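Local coordinates for protein intradiol ring-cleavage dioxygenase (Streptomyces sp. SirexAA-E, PDB 4ILV) that probably cleaves the aromatic ring of catechol-type compounds between the two hydroxyl-bearing carbons, using a bound iron(III) ion and molecular oxygen, at residues Thr53-Val67 with Gly112-Tyr124. Sequence-based numbering, arbitrary orientation.
Sequences TSLVTSSTPGVPLTV and GSFTLRTIVPGLY. With FE (Fe (III) ion), chain C.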
loop_
_atom_site.group_PDB
_atom_site.type_symbol
_atom_site.label_atom_id
_atom_site.label_comp_id
_atom_site.label_asym_id
_atom_site.label_seq_id
_atom_site.Cartn_x
_atom_site.Cartn_y
_atom_site.Cartn_z
ATOM N N THR A 53 8.629 -3.820 7.653
ATOM C CA THR A 53 8.491 -2.772 6.640
ATOM C C THR A 53 9.054 -3.252 5.309
ATOM O O THR A 53 8.780 -2.664 4.266
ATOM C CB THR A 53 9.250 -1.524 7.024
ATOM O OG1 THR A 53 10.621 -1.875 7.226
ATOM C CG2 THR A 53 8.674 -0.917 8.306
ATOM N N SER A 54 9.853 -4.323 5.353
ATOM C CA SER A 54 10.426 -4.872 4.132
ATOM C C SER A 54 9.811 -6.227 3.792
ATOM O O SER A 54 9.796 -7.127 4.626
ATOM C CB SER A 54 11.941 -4.995 4.269
ATOM O OG SER A 54 12.509 -5.565 3.103
ATOM N N LEU A 55 9.321 -6.377 2.565
ATOM C CA LEU A 55 8.679 -7.622 2.154
ATOM C C LEU A 55 9.588 -8.445 1.261
ATOM O O LEU A 55 9.220 -9.535 0.841
ATOM C CB LEU A 55 7.397 -7.324 1.371
ATOM C CG LEU A 55 6.358 -6.448 2.073
ATOM C CD1 LEU A 55 5.126 -6.299 1.203
ATOM C CD2 LEU A 55 5.990 -7.022 3.452
ATOM N N VAL A 56 10.762 -7.913 0.938
ATOM C CA VAL A 56 11.614 -8.541 -0.064
ATOM C C VAL A 56 13.068 -8.560 0.348
ATOM O O VAL A 56 13.463 -7.889 1.296
ATOM C CB VAL A 56 11.534 -7.814 -1.411
ATOM C CG1 VAL A 56 10.090 -7.742 -1.889
ATOM C CG2 VAL A 56 12.127 -6.402 -1.297
ATOM N N THR A 57 13.863 -9.342 -0.376
ATOM C CA THR A 57 15.311 -9.284 -0.256
ATOM C C THR A 57 15.896 -8.979 -1.636
ATOM O O THR A 57 15.159 -8.765 -2.605
ATOM C CB THR A 57 15.909 -10.611 0.259
ATOM O OG1 THR A 57 16.069 -11.517 -0.831
ATOM C CG2 THR A 57 15.017 -11.243 1.314
ATOM N N SER A 58 17.221 -8.956 -1.718
ATOM C CA SER A 58 17.917 -8.784 -2.986
ATOM C C SER A 58 17.629 -9.955 -3.925
ATOM O O SER A 58 17.649 -9.806 -5.145
ATOM C CB SER A 58 19.419 -8.675 -2.734
ATOM O OG SER A 58 19.671 -7.779 -1.666
ATOM N N SER A 59 17.355 -11.117 -3.338
ATOM C CA SER A 59 17.069 -12.339 -4.085
ATOM C C SER A 59 15.595 -12.496 -4.518
ATOM O O SER A 59 15.257 -13.389 -5.290
ATOM C CB SER A 59 17.489 -13.531 -3.251
ATOM O OG SER A 59 17.005 -13.363 -1.935
ATOM N N THR A 60 14.712 -11.655 -3.992
ATOM C CA THR A 60 13.323 -11.662 -4.426
ATOM C C THR A 60 13.257 -11.215 -5.883
ATOM O O THR A 60 13.763 -10.144 -6.222
ATOM C CB THR A 60 12.482 -10.678 -3.586
ATOM O OG1 THR A 60 12.572 -11.029 -2.199
ATOM C CG2 THR A 60 11.024 -10.685 -4.042
ATOM N N PRO A 61 12.629 -12.017 -6.753
ATOM C CA PRO A 61 12.464 -11.618 -8.159
ATOM C C PRO A 61 11.466 -10.457 -8.310
ATOM O O PRO A 61 10.487 -10.382 -7.561
ATOM C CB PRO A 61 11.912 -12.876 -8.821
ATOM C CG PRO A 61 11.250 -13.624 -7.702
ATOM C CD PRO A 61 12.087 -13.357 -6.484
ATOM N N GLY A 62 11.729 -9.557 -9.257
ATOM C CA GLY A 62 10.813 -8.469 -9.537
ATOM C C GLY A 62 11.518 -7.135 -9.572
ATOM O O GLY A 62 12.704 -7.040 -9.263
ATOM N N VAL A 63 10.780 -6.102 -9.963
ATOM C CA VAL A 63 11.307 -4.752 -10.016
ATOM C C VAL A 63 11.226 -4.107 -8.630
ATOM O O VAL A 63 10.131 -3.947 -8.081
ATOM C CB VAL A 63 10.521 -3.904 -11.037
ATOM C CG1 VAL A 63 11.040 -2.477 -11.046
ATOM C CG2 VAL A 63 10.616 -4.544 -12.456
ATOM N N PRO A 64 12.390 -3.764 -8.043
ATOM C CA PRO A 64 12.396 -3.165 -6.701
ATOM C C PRO A 64 11.487 -1.945 -6.643
ATOM O O PRO A 64 11.469 -1.142 -7.580
ATOM C CB PRO A 64 13.856 -2.732 -6.507
ATOM C CG PRO A 64 14.637 -3.678 -7.381
ATOM C CD PRO A 64 13.753 -3.957 -8.574
ATOM N N LEU A 65 10.749 -1.822 -5.551
ATOM C CA LEU A 65 9.855 -0.711 -5.332
ATOM C C LEU A 65 9.896 -0.379 -3.853
ATOM O O LEU A 65 9.669 -1.253 -3.017
ATOM C CB LEU A 65 8.419 -1.090 -5.719
ATOM C CG LEU A 65 7.328 -0.067 -5.342
ATOM C CD1 LEU A 65 7.552 1.212 -6.146
ATOM C CD2 LEU A 65 5.930 -0.641 -5.597
ATOM N N THR A 66 10.223 0.868 -3.526
ATOM C CA THR A 66 9.996 1.373 -2.168
ATOM C C THR A 66 8.882 2.416 -2.231
ATOM O O THR A 66 8.918 3.328 -3.058
ATOM C CB THR A 66 11.251 1.998 -1.547
ATOM O OG1 THR A 66 12.222 0.979 -1.302
ATOM C CG2 THR A 66 10.911 2.677 -0.208
ATOM N N VAL A 67 7.867 2.239 -1.397
ATOM C CA VAL A 67 6.778 3.196 -1.284
ATOM C C VAL A 67 6.903 3.899 0.078
ATOM O O VAL A 67 7.056 3.243 1.117
ATOM C CB VAL A 67 5.405 2.499 -1.396
ATOM C CG1 VAL A 67 4.251 3.514 -1.291
ATOM C CG2 VAL A 67 5.322 1.687 -2.704
ATOM N N GLY A 112 5.085 10.543 11.809
ATOM C CA GLY A 112 3.932 10.124 11.026
ATOM C C GLY A 112 4.279 9.455 9.703
ATOM O O GLY A 112 3.414 9.249 8.846
ATOM N N SER A 113 5.547 9.095 9.530
ATOM C CA SER A 113 5.992 8.541 8.254
ATOM C C SER A 113 5.824 7.036 8.176
ATOM O O SER A 113 5.737 6.376 9.203
ATOM C CB SER A 113 7.464 8.873 8.000
ATOM O OG SER A 113 8.283 8.223 8.951
ATOM N N PHE A 114 5.785 6.506 6.954
ATOM C CA PHE A 114 5.899 5.054 6.736
ATOM C C PHE A 114 6.826 4.771 5.557
ATOM O O PHE A 114 7.065 5.660 4.731
ATOM C CB PHE A 114 4.537 4.430 6.438
ATOM C CG PHE A 114 3.997 4.796 5.079
ATOM C CD1 PHE A 114 4.170 3.944 3.991
ATOM C CD2 PHE A 114 3.313 5.991 4.892
ATOM C CE1 PHE A 114 3.691 4.287 2.730
ATOM C CE2 PHE A 114 2.817 6.343 3.631
ATOM C CZ PHE A 114 3.001 5.483 2.552
ATOM N N THR A 115 7.332 3.537 5.494
ATOM C CA THR A 115 8.101 3.058 4.355
ATOM C C THR A 115 7.800 1.595 4.100
ATOM O O THR A 115 7.690 0.808 5.039
ATOM C CB THR A 115 9.611 3.162 4.586
ATOM O OG1 THR A 115 9.910 4.373 5.282
ATOM C CG2 THR A 115 10.325 3.158 3.261
ATOM N N LEU A 116 7.691 1.236 2.827
ATOM C CA LEU A 116 7.443 -0.154 2.446
ATOM C C LEU A 116 8.407 -0.543 1.351
ATOM O O LEU A 116 8.364 0.022 0.261
ATOM C CB LEU A 116 6.027 -0.327 1.922
ATOM C CG LEU A 116 5.697 -1.769 1.498
ATOM C CD1 LEU A 116 5.570 -2.657 2.710
ATOM C CD2 LEU A 116 4.420 -1.786 0.702
ATOM N N ARG A 117 9.299 -1.485 1.645
ATOM C CA ARG A 117 10.208 -1.984 0.619
ATOM C C ARG A 117 9.641 -3.265 0.030
ATOM O O ARG A 117 9.419 -4.237 0.757
ATOM C CB ARG A 117 11.593 -2.255 1.185
ATOM C CG ARG A 117 12.576 -2.674 0.097
ATOM C CD ARG A 117 13.857 -3.237 0.683
ATOM N NE ARG A 117 14.698 -3.854 -0.342
ATOM C CZ ARG A 117 15.700 -4.685 -0.071
ATOM N NH1 ARG A 117 15.972 -4.998 1.191
ATOM N NH2 ARG A 117 16.423 -5.212 -1.056
ATOM N N THR A 118 9.425 -3.283 -1.281
ATOM C CA THR A 118 8.712 -4.407 -1.888
ATOM C C THR A 118 9.157 -4.562 -3.342
ATOM O O THR A 118 10.223 -4.078 -3.706
ATOM C CB THR A 118 7.166 -4.200 -1.739
ATOM O OG1 THR A 118 6.457 -5.353 -2.199
ATOM C CG2 THR A 118 6.679 -2.941 -2.490
ATOM N N ILE A 119 8.388 -5.269 -4.168
ATOM C CA ILE A 119 8.630 -5.224 -5.617
ATOM C C ILE A 119 7.337 -4.801 -6.293
ATOM O O ILE A 119 6.279 -4.837 -5.674
ATOM C CB ILE A 119 9.187 -6.577 -6.224
ATOM C CG1 ILE A 119 8.436 -7.793 -5.690
ATOM C CG2 ILE A 119 10.660 -6.753 -5.860
ATOM C CD1 ILE A 119 7.053 -8.016 -6.287
ATOM N N VAL A 120 7.416 -4.398 -7.550
ATOM C CA VAL A 120 6.219 -3.961 -8.254
ATOM C C VAL A 120 5.314 -5.177 -8.392
ATOM O O VAL A 120 5.743 -6.195 -8.927
ATOM C CB VAL A 120 6.589 -3.397 -9.636
ATOM C CG1 VAL A 120 5.348 -3.022 -10.423
ATOM C CG2 VAL A 120 7.519 -2.171 -9.480
ATOM N N PRO A 121 4.073 -5.100 -7.872
ATOM C CA PRO A 121 3.210 -6.284 -7.998
ATOM C C PRO A 121 2.870 -6.592 -9.455
ATOM O O PRO A 121 2.727 -5.683 -10.277
ATOM C CB PRO A 121 1.949 -5.900 -7.228
ATOM C CG PRO A 121 1.940 -4.357 -7.236
ATOM C CD PRO A 121 3.403 -3.973 -7.199
ATOM N N GLY A 122 2.751 -7.876 -9.764
ATOM C CA GLY A 122 2.397 -8.301 -11.102
ATOM C C GLY A 122 0.901 -8.205 -11.364
ATOM O O GLY A 122 0.087 -8.157 -10.433
ATOM N N LEU A 123 0.541 -8.161 -12.643
ATOM C CA LEU A 123 -0.859 -8.171 -13.049
ATOM C C LEU A 123 -1.486 -9.568 -12.953
ATOM O O LEU A 123 -0.815 -10.585 -13.197
ATOM C CB LEU A 123 -0.990 -7.684 -14.484
ATOM C CG LEU A 123 -0.651 -6.232 -14.787
ATOM C CD1 LEU A 123 -0.908 -5.992 -16.269
ATOM C CD2 LEU A 123 -1.485 -5.303 -13.930
ATOM N N TYR A 124 -2.782 -9.595 -12.649
ATOM C CA TYR A 124 -3.560 -10.826 -12.623
ATOM C C TYR A 124 -4.942 -10.567 -13.245
ATOM O O TYR A 124 -5.251 -9.418 -13.564
ATOM C CB TYR A 124 -3.612 -11.404 -11.199
ATOM C CG TYR A 124 -4.292 -10.565 -10.138
ATOM C CD1 TYR A 124 -5.671 -10.626 -9.952
ATOM C CD2 TYR A 124 -3.552 -9.765 -9.283
ATOM C CE1 TYR A 124 -6.295 -9.890 -8.964
ATOM C CE2 TYR A 124 -4.173 -9.011 -8.281
ATOM C CZ TYR A 124 -5.544 -9.085 -8.127
ATOM O OH TYR A 124 -6.175 -8.354 -7.145
HETATM FE FE FE C . -5.755 -7.604 -5.280
HETATM O O HOH W 1 8.016 -6.706 -10.391
#
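R117 runs its extended side chain across V56, whose CG2 lies over one face of the guanidinium, 3.7 Å from NE; S54 OG meets the same chain at CD (3.6 Å). With CG anti to the backbone N (chi1 -176°), the arginine's aliphatic part also passes T66 OG1. The other valine methyl, V56 CG1, presses on the backbone of T118 at CA (3.6 Å) and reaches I119 CG2. L55 sets CG against L116 CD1 (3.9 Å) and lays CD1 alongside T118 OG1, a hydroxyl hydrogen-bonded to Q88. Cut back to an alanine, L55 would lose both CG and CD1, and L116 CD1 and the flank of T118 would probably be left without this cover. Two backbone bonds tie the incoming loop to R117: its N donates to T53 O, and its O receives L55 N almost straight (2.8 Å, 176° at the hydrogen). The chain then turns through T57-T60 and returns antiparallel to strand 113-119 in the first part of strand 64-72, where L65 pairs with T118 and V67 with L116 as hydrogen-bonded pairs. L65 CD2 packs on T118 CG2, and V63 CB on V120 CG2 (3.8 Å), while a water links V63 N to V120 O. Strand 113-119 thus has backbone partners along both edges, within the β-sandwich of intradiol dioxygenases; the chain beyond it delivers Y124, whose OH binds the iron (2.0 Å) with Y95, H130 and H132.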